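Long-range contacts in heme-binding protein A / AI-2 binding protein A (Helicobacter pylori SS1, PDB 6OFQ), which binds the peptide STSA and, as a periplasmic binding protein, probably delivers peptides to an ABC transporter for uptake: residues E262-T267 / L510-G515; S457-D462 / E489-D494; S465-K470 / L485-I490; K514-T519 / F527-E532. One frame throughout, in Å; residues are numbered along the deposited sequence.

Contact 1. Residues E262-T267 / L510-G515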
loop_
_atom_site.group_PDB
_atom_site.type_symbol
_atom_site.label_atom_id
_atom_site.label_comp_id
_atom_site.label_asym_id
_atom_site.label_seq_id
_atom_site.Cartn_x
_atom_site.Cartn_y
_atom_site.Cartn_z
ATOM N N GLU A 262 1.808 -11.610 25.134
ATOM C CA GLU A 262 2.724 -10.494 25.093
ATOM C C GLU A 262 2.305 -9.481 24.033
ATOM O O GLU A 262 2.572 -8.277 24.105
ATOM C CB GLU A 262 4.124 -11.075 24.782
ATOM C CG GLU A 262 5.264 -10.111 24.672
ATOM C CD GLU A 262 6.591 -10.773 24.320
ATOM O OE1 GLU A 262 6.848 -11.805 25.020
ATOM O OE2 GLU A 262 7.223 -10.248 23.357
ATOM N N ILE A 263 1.777 -10.021 22.938
ATOM C CA ILE A 263 1.155 -9.114 21.943
ATOM C C ILE A 263 -0.272 -9.625 21.759
ATOM O O ILE A 263 -0.647 -10.724 22.175
ATOM C CB ILE A 263 1.927 -9.052 20.603
ATOM C CG1 ILE A 263 1.930 -10.392 19.875
ATOM C CG2 ILE A 263 3.344 -8.592 20.898
ATOM C CD1 ILE A 263 1.020 -10.451 18.706
ATOM N N MET A 264 -1.145 -8.840 21.119
ATOM C CA MET A 264 -2.588 -9.051 21.126
ATOM C C MET A 264 -3.211 -9.215 19.740
ATOM O O MET A 264 -4.336 -9.698 19.626
ATOM C CB MET A 264 -3.298 -7.940 21.873
ATOM C CG MET A 264 -2.818 -7.782 23.315
ATOM S SD MET A 264 -3.157 -6.168 24.024
ATOM C CE MET A 264 -4.910 -6.177 24.127
ATOM N N LEU A 265 -2.522 -8.739 18.716
ATOM C CA LEU A 265 -3.056 -8.717 17.344
ATOM C C LEU A 265 -1.796 -8.661 16.487
ATOM O O LEU A 265 -0.885 -7.887 16.771
ATOM C CB LEU A 265 -3.951 -7.491 17.149
ATOM C CG LEU A 265 -4.293 -6.922 15.769
ATOM C CD1 LEU A 265 -5.207 -7.905 15.155
ATOM C CD2 LEU A 265 -5.061 -5.623 15.914
ATOM N N MET A 266 -1.754 -9.443 15.418
ATOM C CA MET A 266 -0.565 -9.474 14.563
ATOM C C MET A 266 -0.883 -9.654 13.089
ATOM O O MET A 266 -1.834 -10.336 12.712
ATOM C CB MET A 266 0.464 -10.521 14.979
ATOM C CG MET A 266 -0.167 -11.867 15.126
ATOM S SD MET A 266 0.969 -13.269 15.293
ATOM C CE MET A 266 1.640 -13.534 13.646
ATOM N N THR A 267 -0.029 -9.074 12.252
ATOM C CA THR A 267 -0.087 -9.340 10.822
ATOM C C THR A 267 1.044 -10.300 10.484
ATOM O O THR A 267 2.028 -10.478 11.242
ATOM C CB THR A 267 0.006 -8.019 10.012
ATOM O OG1 THR A 267 1.225 -7.343 10.365
ATOM C CG2 THR A 267 -1.279 -7.190 10.297
ATOM N N LEU A 510 -6.033 -12.053 19.903
ATOM C CA LEU A 510 -6.796 -12.510 21.060
ATOM C C LEU A 510 -8.305 -12.301 20.918
ATOM O O LEU A 510 -8.729 -11.317 20.289
ATOM C CB LEU A 510 -6.258 -11.863 22.360
ATOM C CG LEU A 510 -4.797 -12.009 22.629
ATOM C CD1 LEU A 510 -4.378 -11.211 23.841
ATOM C CD2 LEU A 510 -4.373 -13.446 22.846
ATOM N N SER A 511 -9.086 -13.225 21.472
ATOM C CA SER A 511 -10.547 -13.126 21.416
ATOM C C SER A 511 -11.109 -11.851 22.007
ATOM O O SER A 511 -12.124 -11.349 21.502
ATOM C CB SER A 511 -11.205 -14.342 22.071
ATOM O OG SER A 511 -10.814 -14.421 23.428
ATOM N N LYS A 512 -10.418 -11.294 23.010
ATOM C CA LYS A 512 -10.884 -10.053 23.637
ATOM C C LYS A 512 -10.747 -8.849 22.711
ATOM O O LYS A 512 -11.311 -7.802 22.980
ATOM C CB LYS A 512 -10.078 -9.685 24.910
ATOM C CG LYS A 512 -8.616 -9.296 24.691
ATOM C CD LYS A 512 -7.716 -8.788 25.851
ATOM C CE LYS A 512 -7.145 -9.996 26.525
ATOM N NZ LYS A 512 -6.376 -9.632 27.758
ATOM N N VAL A 513 -9.942 -8.932 21.661
ATOM C CA VAL A 513 -9.757 -7.789 20.748
ATOM C C VAL A 513 -10.903 -7.824 19.715
ATOM O O VAL A 513 -11.011 -8.773 18.949
ATOM C CB VAL A 513 -8.375 -7.825 20.056
ATOM C CG1 VAL A 513 -8.258 -6.687 19.039
ATOM C CG2 VAL A 513 -7.256 -7.787 21.090
ATOM N N LYS A 514 -11.706 -6.775 19.766
ATOM C CA LYS A 514 -12.889 -6.651 18.923
ATOM C C LYS A 514 -12.789 -5.416 18.062
ATOM O O LYS A 514 -12.044 -4.484 18.370
ATOM C CB LYS A 514 -14.112 -6.410 19.793
ATOM C CG LYS A 514 -14.392 -7.490 20.820
ATOM C CD LYS A 514 -14.586 -8.826 20.175
ATOM C CE LYS A 514 -14.913 -9.839 21.270
ATOM N NZ LYS A 514 -15.405 -11.061 20.591
ATOM N N GLY A 515 -13.549 -5.441 16.954
ATOM C CA GLY A 515 -13.667 -4.246 16.142
ATOM C C GLY A 515 -12.685 -4.139 15.000
ATOM O O GLY A 515 -12.875 -3.256 14.135
#

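Contact 2. Residues S457-D462 / E489-D494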
loop_
_atom_site.group_PDB
_atom_site.type_symbol
_atom_site.label_atom_id
_atom_site.label_comp_id
_atom_site.label_asym_id
_atom_site.label_seq_id
_atom_site.Cartn_x
_atom_site.Cartn_y
_atom_site.Cartn_z
ATOM N N SER A 457 8.577 -3.838 -12.740
ATOM C CA SER A 457 8.902 -4.536 -13.988
ATOM C C SER A 457 9.393 -3.599 -15.093
ATOM O O SER A 457 9.738 -4.000 -16.183
ATOM C CB SER A 457 7.684 -5.332 -14.508
ATOM O OG SER A 457 7.428 -6.432 -13.666
ATOM N N PHE A 458 9.320 -2.300 -14.807
ATOM C CA PHE A 458 9.543 -1.242 -15.798
ATOM C C PHE A 458 8.743 -1.506 -17.070
ATOM O O PHE A 458 9.227 -1.427 -18.204
ATOM C CB PHE A 458 11.056 -1.082 -16.106
ATOM C CG PHE A 458 11.851 -0.479 -14.963
ATOM C CD1 PHE A 458 12.252 -1.221 -13.896
ATOM C CD2 PHE A 458 12.023 0.893 -14.883
ATOM C CE1 PHE A 458 12.924 -0.667 -12.816
ATOM C CE2 PHE A 458 12.795 1.429 -13.871
ATOM C CZ PHE A 458 13.218 0.666 -12.813
ATOM N N TYR A 459 7.485 -1.896 -16.864
ATOM C CA TYR A 459 6.646 -2.222 -17.998
ATOM C C TYR A 459 6.224 -0.961 -18.739
ATOM O O TYR A 459 5.581 -0.106 -18.131
ATOM C CB TYR A 459 5.418 -2.988 -17.518
ATOM C CG TYR A 459 4.438 -3.443 -18.553
ATOM C CD1 TYR A 459 4.812 -4.088 -19.716
ATOM C CD2 TYR A 459 3.077 -3.196 -18.384
ATOM C CE1 TYR A 459 3.894 -4.452 -20.694
ATOM C CE2 TYR A 459 2.170 -3.596 -19.333
ATOM C CZ TYR A 459 2.531 -4.270 -20.478
ATOM O OH TYR A 459 1.543 -4.636 -21.343
ATOM N N LYS A 460 6.568 -0.890 -20.009
ATOM C CA LYS A 460 6.262 0.287 -20.829
ATOM C C LYS A 460 5.540 -0.147 -22.099
ATOM O O LYS A 460 6.153 -0.596 -23.056
ATOM C CB LYS A 460 7.578 0.976 -21.195
ATOM C CG LYS A 460 8.307 1.532 -19.998
ATOM C CD LYS A 460 9.623 2.227 -20.336
ATOM C CE LYS A 460 9.382 3.333 -21.339
ATOM N NZ LYS A 460 10.732 3.959 -21.404
ATOM N N SER A 461 4.217 -0.052 -22.072
ATOM C CA SER A 461 3.403 -0.384 -23.215
ATOM C C SER A 461 2.486 0.812 -23.444
ATOM O O SER A 461 1.646 1.157 -22.595
ATOM C CB SER A 461 2.537 -1.618 -22.984
ATOM O OG SER A 461 1.483 -1.704 -23.945
ATOM N N ASP A 462 2.587 1.389 -24.647
ATOM C CA ASP A 462 1.666 2.443 -25.042
ATOM C C ASP A 462 0.221 1.982 -25.187
ATOM O O ASP A 462 -0.737 2.627 -24.727
ATOM C CB ASP A 462 2.039 3.089 -26.375
ATOM C CG ASP A 462 3.167 4.076 -26.212
ATOM O OD1 ASP A 462 3.148 4.843 -25.212
ATOM O OD2 ASP A 462 3.992 3.994 -27.148
ATOM N N GLU A 489 -6.135 -7.947 -21.008
ATOM C CA GLU A 489 -5.637 -8.787 -22.086
ATOM C C GLU A 489 -4.221 -8.496 -22.549
ATOM O O GLU A 489 -3.403 -9.377 -22.842
ATOM C CB GLU A 489 -6.572 -8.729 -23.311
ATOM C CG GLU A 489 -7.982 -9.188 -23.073
ATOM C CD GLU A 489 -8.834 -8.927 -24.318
ATOM O OE1 GLU A 489 -8.496 -8.252 -25.342
ATOM O OE2 GLU A 489 -9.982 -9.368 -24.189
ATOM N N ILE A 490 -3.942 -7.203 -22.702
ATOM C CA ILE A 490 -2.643 -6.741 -23.231
ATOM C C ILE A 490 -1.554 -7.143 -22.238
ATOM O O ILE A 490 -0.519 -7.693 -22.648
ATOM C CB ILE A 490 -2.624 -5.233 -23.537
ATOM C CG1 ILE A 490 -3.595 -4.959 -24.715
ATOM C CG2 ILE A 490 -1.211 -4.773 -23.859
ATOM C CD1 ILE A 490 -3.729 -3.487 -24.921
ATOM N N ILE A 491 -1.706 -6.849 -20.953
ATOM C CA ILE A 491 -0.619 -7.145 -20.026
ATOM C C ILE A 491 -0.467 -8.667 -19.870
ATOM O O ILE A 491 0.668 -9.144 -19.764
ATOM C CB ILE A 491 -0.813 -6.424 -18.673
ATOM C CG1 ILE A 491 0.429 -6.575 -17.786
ATOM C CG2 ILE A 491 -2.057 -6.887 -17.954
ATOM C CD1 ILE A 491 0.503 -5.707 -16.558
ATOM N N HIS A 492 -1.541 -9.438 -19.913
ATOM C CA HIS A 492 -1.422 -10.888 -19.975
ATOM C C HIS A 492 -0.588 -11.380 -21.156
ATOM O O HIS A 492 0.314 -12.219 -21.023
ATOM C CB HIS A 492 -2.770 -11.551 -19.983
ATOM C CG HIS A 492 -2.719 -13.039 -20.072
ATOM N ND1 HIS A 492 -2.459 -13.869 -18.999
ATOM C CD2 HIS A 492 -2.964 -13.840 -21.128
ATOM C CE1 HIS A 492 -2.581 -15.120 -19.396
ATOM N NE2 HIS A 492 -2.943 -15.132 -20.663
ATOM N N LYS A 493 -0.915 -10.838 -22.330
ATOM C CA LYS A 493 -0.106 -11.173 -23.507
ATOM C C LYS A 493 1.345 -10.817 -23.423
ATOM O O LYS A 493 2.215 -11.597 -23.858
ATOM C CB LYS A 493 -0.760 -10.504 -24.744
ATOM C CG LYS A 493 0.036 -10.527 -26.039
ATOM C CD LYS A 493 -0.352 -9.429 -27.033
ATOM C CE LYS A 493 0.002 -7.989 -26.642
ATOM N NZ LYS A 493 1.268 -7.267 -27.003
ATOM N N ASP A 494 1.644 -9.668 -22.833
ATOM C CA ASP A 494 3.023 -9.243 -22.711
ATOM C C ASP A 494 3.817 -9.902 -21.562
ATOM O O ASP A 494 5.047 -9.920 -21.591
ATOM C CB ASP A 494 3.136 -7.706 -22.538
ATOM C CG ASP A 494 2.707 -6.910 -23.727
ATOM O OD1 ASP A 494 2.833 -7.456 -24.839
ATOM O OD2 ASP A 494 2.399 -5.711 -23.581
HETATM O O HOH W 1 1.908 -3.874 -25.406
#

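Contact 3. Residues S465-K470 / L485-I490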
loop_
_atom_site.group_PDB
_atom_site.type_symbol
_atom_site.label_atom_id
_atom_site.label_comp_id
_atom_site.label_asym_id
_atom_site.label_seq_id
_atom_site.Cartn_x
_atom_site.Cartn_y
_atom_site.Cartn_z
ATOM N N SER A 465 -1.099 1.467 -21.629
ATOM C CA SER A 465 -1.208 2.722 -20.911
ATOM C C SER A 465 -2.271 3.673 -21.481
ATOM O O SER A 465 -3.065 4.216 -20.695
ATOM C CB SER A 465 0.129 3.423 -20.841
ATOM O OG SER A 465 1.109 2.698 -20.099
ATOM N N ASP A 466 -2.459 3.593 -22.790
ATOM C CA ASP A 466 -3.454 4.463 -23.429
ATOM C C ASP A 466 -4.849 4.035 -23.019
ATOM O O ASP A 466 -5.768 4.868 -22.819
ATOM C CB ASP A 466 -3.342 4.449 -24.939
ATOM C CG ASP A 466 -2.128 5.237 -25.489
ATOM O OD1 ASP A 466 -1.496 5.968 -24.715
ATOM O OD2 ASP A 466 -1.844 4.995 -26.696
ATOM N N LEU A 467 -5.090 2.725 -22.860
ATOM C CA LEU A 467 -6.397 2.288 -22.389
ATOM C C LEU A 467 -6.653 2.728 -20.977
ATOM O O LEU A 467 -7.797 3.113 -20.640
ATOM C CB LEU A 467 -6.510 0.760 -22.428
ATOM C CG LEU A 467 -6.686 0.142 -23.821
ATOM C CD1 LEU A 467 -6.380 -1.350 -23.850
ATOM C CD2 LEU A 467 -8.072 0.347 -24.338
ATOM N N LEU A 468 -5.641 2.675 -20.132
ATOM C CA LEU A 468 -5.788 3.154 -18.756
ATOM C C LEU A 468 -6.099 4.642 -18.679
ATOM O O LEU A 468 -6.899 5.050 -17.843
ATOM C CB LEU A 468 -4.548 2.895 -17.905
ATOM C CG LEU A 468 -4.044 1.432 -17.878
ATOM C CD1 LEU A 468 -2.902 1.303 -16.854
ATOM C CD2 LEU A 468 -5.148 0.461 -17.556
ATOM N N ILE A 469 -5.497 5.416 -19.572
ATOM C CA ILE A 469 -5.788 6.833 -19.651
ATOM C C ILE A 469 -7.226 7.077 -20.091
ATOM O O ILE A 469 -7.936 7.868 -19.471
ATOM C CB ILE A 469 -4.743 7.554 -20.502
ATOM C CG1 ILE A 469 -3.334 7.535 -19.857
ATOM C CG2 ILE A 469 -5.226 9.001 -20.768
ATOM C CD1 ILE A 469 -2.228 7.841 -20.823
ATOM N N LYS A 470 -7.684 6.367 -21.126
ATOM C CA LYS A 470 -9.090 6.451 -21.475
ATOM C C LYS A 470 -10.012 6.122 -20.347
ATOM O O LYS A 470 -11.054 6.756 -20.149
ATOM C CB LYS A 470 -9.411 5.530 -22.628
ATOM C CG LYS A 470 -8.847 6.004 -23.927
ATOM C CD LYS A 470 -9.319 5.086 -25.053
ATOM C CE LYS A 470 -8.591 5.343 -26.355
ATOM N NZ LYS A 470 -9.260 6.487 -27.001
ATOM N N LEU A 485 -10.959 -4.360 -19.129
ATOM C CA LEU A 485 -10.931 -5.739 -19.610
ATOM C C LEU A 485 -9.885 -5.880 -20.706
ATOM O O LEU A 485 -9.100 -6.848 -20.741
ATOM C CB LEU A 485 -12.318 -6.202 -20.033
ATOM C CG LEU A 485 -13.365 -6.403 -18.972
ATOM C CD1 LEU A 485 -14.768 -6.640 -19.506
ATOM C CD2 LEU A 485 -13.032 -7.519 -18.020
ATOM N N LYS A 486 -9.896 -4.931 -21.642
ATOM C CA LYS A 486 -8.961 -4.976 -22.751
ATOM C C LYS A 486 -7.546 -4.759 -22.224
ATOM O O LYS A 486 -6.606 -5.428 -22.687
ATOM C CB LYS A 486 -9.290 -3.929 -23.845
ATOM C CG LYS A 486 -10.616 -4.119 -24.554
ATOM C CD LYS A 486 -10.957 -2.990 -25.522
ATOM C CE LYS A 486 -12.385 -3.257 -26.009
ATOM N NZ LYS A 486 -12.938 -1.972 -26.520
ATOM N N ALA A 487 -7.362 -3.825 -21.288
ATOM C CA ALA A 487 -6.034 -3.631 -20.741
ATOM C C ALA A 487 -5.471 -4.932 -20.143
ATOM O O ALA A 487 -4.280 -5.243 -20.267
ATOM C CB ALA A 487 -6.003 -2.470 -19.755
ATOM N N GLN A 488 -6.296 -5.688 -19.426
ATOM C CA GLN A 488 -5.869 -6.941 -18.813
ATOM C C GLN A 488 -5.459 -7.936 -19.854
ATOM O O GLN A 488 -4.542 -8.711 -19.626
ATOM C CB GLN A 488 -6.966 -7.430 -17.888
ATOM C CG GLN A 488 -7.025 -6.678 -16.583
ATOM C CD GLN A 488 -8.291 -6.965 -15.808
ATOM O OE1 GLN A 488 -8.372 -7.949 -15.075
ATOM N NE2 GLN A 488 -9.328 -6.208 -16.114
ATOM N N GLU A 489 -6.135 -7.947 -21.008
ATOM C CA GLU A 489 -5.637 -8.787 -22.086
ATOM C C GLU A 489 -4.221 -8.496 -22.549
ATOM O O GLU A 489 -3.403 -9.377 -22.842
ATOM C CB GLU A 489 -6.572 -8.729 -23.311
ATOM C CG GLU A 489 -7.982 -9.188 -23.073
ATOM C CD GLU A 489 -8.834 -8.927 -24.318
ATOM O OE1 GLU A 489 -8.496 -8.252 -25.342
ATOM O OE2 GLU A 489 -9.982 -9.368 -24.189
ATOM N N ILE A 490 -3.942 -7.203 -22.702
ATOM C CA ILE A 490 -2.643 -6.741 -23.231
ATOM C C ILE A 490 -1.554 -7.143 -22.238
ATOM O O ILE A 490 -0.519 -7.693 -22.648
ATOM C CB ILE A 490 -2.624 -5.233 -23.537
ATOM C CG1 ILE A 490 -3.595 -4.959 -24.715
ATOM C CG2 ILE A 490 -1.211 -4.773 -23.859
ATOM C CD1 ILE A 490 -3.729 -3.487 -24.921
#

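Contact 4. Residues K514-T519 / F527-E532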
loop_
_atom_site.group_PDB
_atom_site.type_symbol
_atom_site.label_atom_id
_atom_site.label_comp_id
_atom_site.label_asym_id
_atom_site.label_seq_id
_atom_site.Cartn_x
_atom_site.Cartn_y
_atom_site.Cartn_z
ATOM N N LYS A 514 -11.706 -6.775 19.766
ATOM C CA LYS A 514 -12.889 -6.651 18.923
ATOM C C LYS A 514 -12.789 -5.416 18.062
ATOM O O LYS A 514 -12.044 -4.484 18.370
ATOM C CB LYS A 514 -14.112 -6.410 19.793
ATOM C CG LYS A 514 -14.392 -7.490 20.820
ATOM C CD LYS A 514 -14.586 -8.826 20.175
ATOM C CE LYS A 514 -14.913 -9.839 21.270
ATOM N NZ LYS A 514 -15.405 -11.061 20.591
ATOM N N GLY A 515 -13.549 -5.441 16.954
ATOM C CA GLY A 515 -13.667 -4.246 16.142
ATOM C C GLY A 515 -12.685 -4.139 15.000
ATOM O O GLY A 515 -12.875 -3.256 14.135
ATOM N N TYR A 516 -11.612 -4.903 15.048
ATOM C CA TYR A 516 -10.688 -4.890 13.923
ATOM C C TYR A 516 -11.388 -5.534 12.730
ATOM O O TYR A 516 -12.094 -6.525 12.904
ATOM C CB TYR A 516 -9.420 -5.652 14.264
ATOM C CG TYR A 516 -8.350 -5.644 13.187
ATOM C CD1 TYR A 516 -7.478 -4.564 13.079
ATOM C CD2 TYR A 516 -8.256 -6.655 12.254
ATOM C CE1 TYR A 516 -6.460 -4.555 12.152
ATOM C CE2 TYR A 516 -7.247 -6.656 11.313
ATOM C CZ TYR A 516 -6.405 -5.572 11.233
ATOM O OH TYR A 516 -5.388 -5.528 10.274
ATOM N N LYS A 517 -11.071 -5.038 11.543
ATOM C CA LYS A 517 -11.682 -5.596 10.320
ATOM C C LYS A 517 -10.571 -5.841 9.309
ATOM O O LYS A 517 -9.752 -4.980 9.035
ATOM C CB LYS A 517 -12.781 -4.667 9.810
ATOM C CG LYS A 517 -14.074 -4.799 10.605
ATOM C CD LYS A 517 -15.212 -3.919 10.170
ATOM C CE LYS A 517 -16.467 -4.218 10.972
ATOM N NZ LYS A 517 -16.333 -4.574 12.399
ATOM N N THR A 518 -10.603 -7.022 8.685
ATOM C CA THR A 518 -9.657 -7.339 7.627
ATOM C C THR A 518 -10.163 -6.815 6.234
ATOM O O THR A 518 -9.410 -6.818 5.278
ATOM C CB THR A 518 -9.402 -8.862 7.459
ATOM O OG1 THR A 518 -10.674 -9.485 7.184
ATOM C CG2 THR A 518 -8.714 -9.420 8.677
ATOM N N THR A 519 -11.430 -6.445 6.176
ATOM C CA THR A 519 -12.104 -5.996 4.950
ATOM C C THR A 519 -11.866 -4.516 4.693
ATOM O O THR A 519 -11.568 -3.737 5.586
ATOM C CB THR A 519 -13.606 -6.284 5.040
ATOM O OG1 THR A 519 -14.190 -5.668 6.190
ATOM C CG2 THR A 519 -13.831 -7.832 5.082
ATOM N N PHE A 527 -8.995 3.115 15.496
ATOM C CA PHE A 527 -10.044 3.860 16.172
ATOM C C PHE A 527 -11.288 3.081 16.541
ATOM O O PHE A 527 -11.990 3.535 17.453
ATOM C CB PHE A 527 -10.322 5.214 15.494
ATOM C CG PHE A 527 -10.863 5.227 14.070
ATOM C CD1 PHE A 527 -10.789 4.188 13.136
ATOM C CD2 PHE A 527 -11.381 6.425 13.635
ATOM C CE1 PHE A 527 -11.252 4.332 11.814
ATOM C CE2 PHE A 527 -11.813 6.600 12.332
ATOM C CZ PHE A 527 -11.765 5.557 11.423
ATOM N N LYS A 528 -11.618 1.995 15.833
ATOM C CA LYS A 528 -12.836 1.195 16.113
ATOM C C LYS A 528 -12.516 -0.034 16.929
ATOM O O LYS A 528 -13.394 -0.800 17.278
ATOM C CB LYS A 528 -13.592 0.800 14.840
ATOM C CG LYS A 528 -13.789 1.925 13.847
ATOM C CD LYS A 528 -14.489 3.129 14.477
ATOM C CE LYS A 528 -14.673 4.249 13.455
ATOM N NZ LYS A 528 -15.279 5.460 14.033
ATOM N N VAL A 529 -11.226 -0.264 17.242
ATOM C CA VAL A 529 -10.843 -1.500 17.965
ATOM C C VAL A 529 -11.068 -1.298 19.460
ATOM O O VAL A 529 -10.795 -0.221 19.988
ATOM C CB VAL A 529 -9.358 -1.845 17.691
ATOM C CG1 VAL A 529 -8.935 -3.101 18.454
ATOM C CG2 VAL A 529 -9.248 -2.130 16.204
ATOM N N TYR A 530 -11.564 -2.326 20.148
ATOM C CA TYR A 530 -11.737 -2.182 21.596
ATOM C C TYR A 530 -11.482 -3.535 22.204
ATOM O O TYR A 530 -11.378 -4.586 21.538
ATOM C CB TYR A 530 -13.154 -1.686 21.967
ATOM C CG TYR A 530 -14.303 -2.575 21.573
ATOM C CD1 TYR A 530 -14.848 -2.560 20.280
ATOM C CD2 TYR A 530 -14.814 -3.521 22.435
ATOM C CE1 TYR A 530 -15.881 -3.388 19.909
ATOM C CE2 TYR A 530 -15.863 -4.328 22.069
ATOM C CZ TYR A 530 -16.445 -4.256 20.814
ATOM O OH TYR A 530 -17.529 -5.059 20.462
ATOM N N LEU A 531 -11.312 -3.484 23.531
ATOM C CA LEU A 531 -11.102 -4.700 24.305
ATOM C C LEU A 531 -12.350 -5.054 25.094
ATOM O O LEU A 531 -12.918 -4.202 25.773
ATOM C CB LEU A 531 -9.929 -4.460 25.253
ATOM C CG LEU A 531 -8.632 -3.948 24.618
ATOM C CD1 LEU A 531 -7.516 -3.823 25.684
ATOM C CD2 LEU A 531 -8.216 -4.813 23.433
ATOM N N GLU A 532 -12.776 -6.304 24.936
ATOM C CA GLU A 532 -14.066 -6.713 25.451
ATOM C C GLU A 532 -13.943 -6.782 26.955
ATOM O O GLU A 532 -12.958 -7.290 27.474
ATOM C CB GLU A 532 -14.467 -8.063 24.921
ATOM C CG GLU A 532 -15.877 -8.247 25.459
ATOM C CD GLU A 532 -16.604 -9.302 24.687
ATOM O OE1 GLU A 532 -16.165 -10.467 24.862
ATOM O OE2 GLU A 532 -17.523 -8.887 23.944
HETATM O O HOH W 2 -15.917 -12.667 23.241
#

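Contact 1. Residues E262-T267 / L510-G515
Met264 is the centre of this contact, and Leu510 and Val513 are its partners. Its backbone O accepts a hydrogen bond from Leu510 N at 2.9 Å. The bond is fairly straight, 162° at the hydrogen, with the donor tilted out of the carbonyl plane. The Met264 side chain then runs across both branched residues at about a right angle. Its CG meets Leu510 CD1 at 3.8 Å. Its CB lies 4.0 Å from Val513 CG2. The chain bends at the thioether, where chi3 is 67°. The bend brings CE to the aliphatic part of Lys512, 4.2 Å from CD. Val513 CG2 also packs 3.8 Å from Met264 O, on the carbonyl that Leu510 N grips. Ile263 O is buried here with no partner in the model, near Leu510 CD1. Leu531 adds a further side chain against both Met264 and Val513, and Leu510 also rests on Leu258 of helix 251-259. A type I beta turn from Leu510 to Val513 sets these two side chains beside the methionine. The arrangement is a beta turn docked on the residue leading into strand 265-266, an outermost strand of a five-stranded mixed sheet in a type II periplasmic binding protein.

Contact 2. Residues S457-D462 / E489-D494
Asp494 OD2 takes two hydrogen bonds, one from the Tyr459 hydroxyl and one from a water. Tyr459 OH donates to it at 2.6 Å. The bond uses the anti lone pair of OD2, on the side away from OD1. OD2 lies in the plane of the tyrosine ring, at its edge, and the carboxylate is turned 67° from that ring. The water donates to OD2 at 2.6 Å and also bonds Ser461 OG, so it bridges loop and helix where Ser461 and Asp494 do not bond directly. OD1 is held by the neighbouring Lys493: NZ forms a salt bridge with it at 2.7 Å, on the syn side and 33° out of the carboxylate plane. Both carboxylate oxygens are therefore engaged, which limits rotation of the group, and the nearby ammonium would be expected to favour the charged form.

Tyr459 extends toward the helix because its CG is anti to the backbone N (chi1 -179°). Along the ring, Tyr459 CE2 packs 3.8 Å from Ile491 CG1; at its end, Tyr459 OH lies 3.7 Å from Ile490 CG2. Ser461 is the N-cap of helix 462-473. Its OG accepts from Phe464 N, so this hydroxyl serves both the cap and the water. Phe464 also meets the Tyr459 ring at an inclined angle, while Trp443 of helix 436-443 touches Tyr459 and Ile491. The contact thus ties the loop between helices 445-449 and 462-473 to the C-terminal end of helix 477-494, just before strand 497-510.

Contact 3. Residues S465-K470 / L485-I490
Two consecutive helices of an alpha-alpha hairpin, 462-473 and 477-494, pack against each other here, and Leu467 is the main contact residue between them. Its CD1 is the touching atom. It lies 3.6 Å from Ile490 CD1, methyl against methyl, with the two side chains crossing at a slant. The same methyl reaches the backbone of the facing helix, 3.7 Å from Ala487 N, and also meets Lys486 CB at 3.9 Å.

The short helical segments run nearly antiparallel, at 163° between their directions, and their axes come within 9.1 Å. The small side chain of Ala487 is consistent with this approach: its CA and that of Leu467 are the nearest pair, 6.2 Å apart. The alanine methyl is met by two leucines in a row. Leu468 CD2 lies 3.8 Å from Ala487 CB, while Leu467 CB is 4.2 Å from it. No hydrogen bond crosses the pair, and the contact is apolar. Lys486 lends its CB; from there the extended chain leads its ammonium away. Leu468 also lies on Leu439 and Tyr440 of helix 436-443, and Phe464 of helix 462-473 also touches Ala487 and Ile490.

Contact 4. Residues K514-T519 / F527-E532
Lys514 CB sits over one face of the Tyr530 ring, a CH-pi contact of 3.5 Å to the ring centroid. Lys514 CB is offset toward the rim, 3.3 Å from Tyr530 CZ. The tyrosine ring is brought here by its first torsion, which places CG between the backbone N and the carbonyl carbon (chi1 61°). Lys514 CG lies past the rim, near Tyr530 CE2; the bend at chi2 (-59°) turns the rest of the chain toward Glu532. The glutamate chain is extended beyond CG and crosses the lysine at a slant, with Glu532 CD 3.9 Å from Lys514 CE. The charged atoms do not meet: Lys514 NZ and Glu532 OE1 are 4.4 Å apart, and a water bridges them.

Beneath these side chains, the backbones of Lys514 and Tyr530 form an antiparallel hydrogen-bonded pair. Lys514 N donates to Tyr530 O and Tyr530 N to Lys514 O, each at 2.8 Å. Gly515 has a positive phi (93°), and its CA lies 3.6 Å from Lys528 O, on the side where a CB would point. The glycine fits this close approach. Val529 CG2 packs against Tyr516 CB at 4.0 Å and lies at the edge of that ring. The Tyr516 hydroxyl bonds Asn524. The chemistry implies a ribbon held by its backbone pair, with the Tyr530 face and a water-bridged pair of opposite charges probably adding weaker attraction.

The contacts form two groups on opposite sides of the chain's centre, with about 41 Å between the centres of contacts 1 and 2. Contacts 1 and 4 lie about 9 Å apart, centre to centre, and share Lys514 and Gly515. Strands 513-514 and 530-531 pair directly, and a probable Glu532 N to Lys512 O backbone bond extends the pairing. Contacts 2 and 3 are also about 9 Å apart by centres and share helix 477-494. Along the chain, contacts 2 and 3 lie inside the long loop that contact 1 closes, and contact 4 follows near the C-terminus. Strand 497-510 runs from just after helix 477-494 to the turn of contact 1, so it connects both groups.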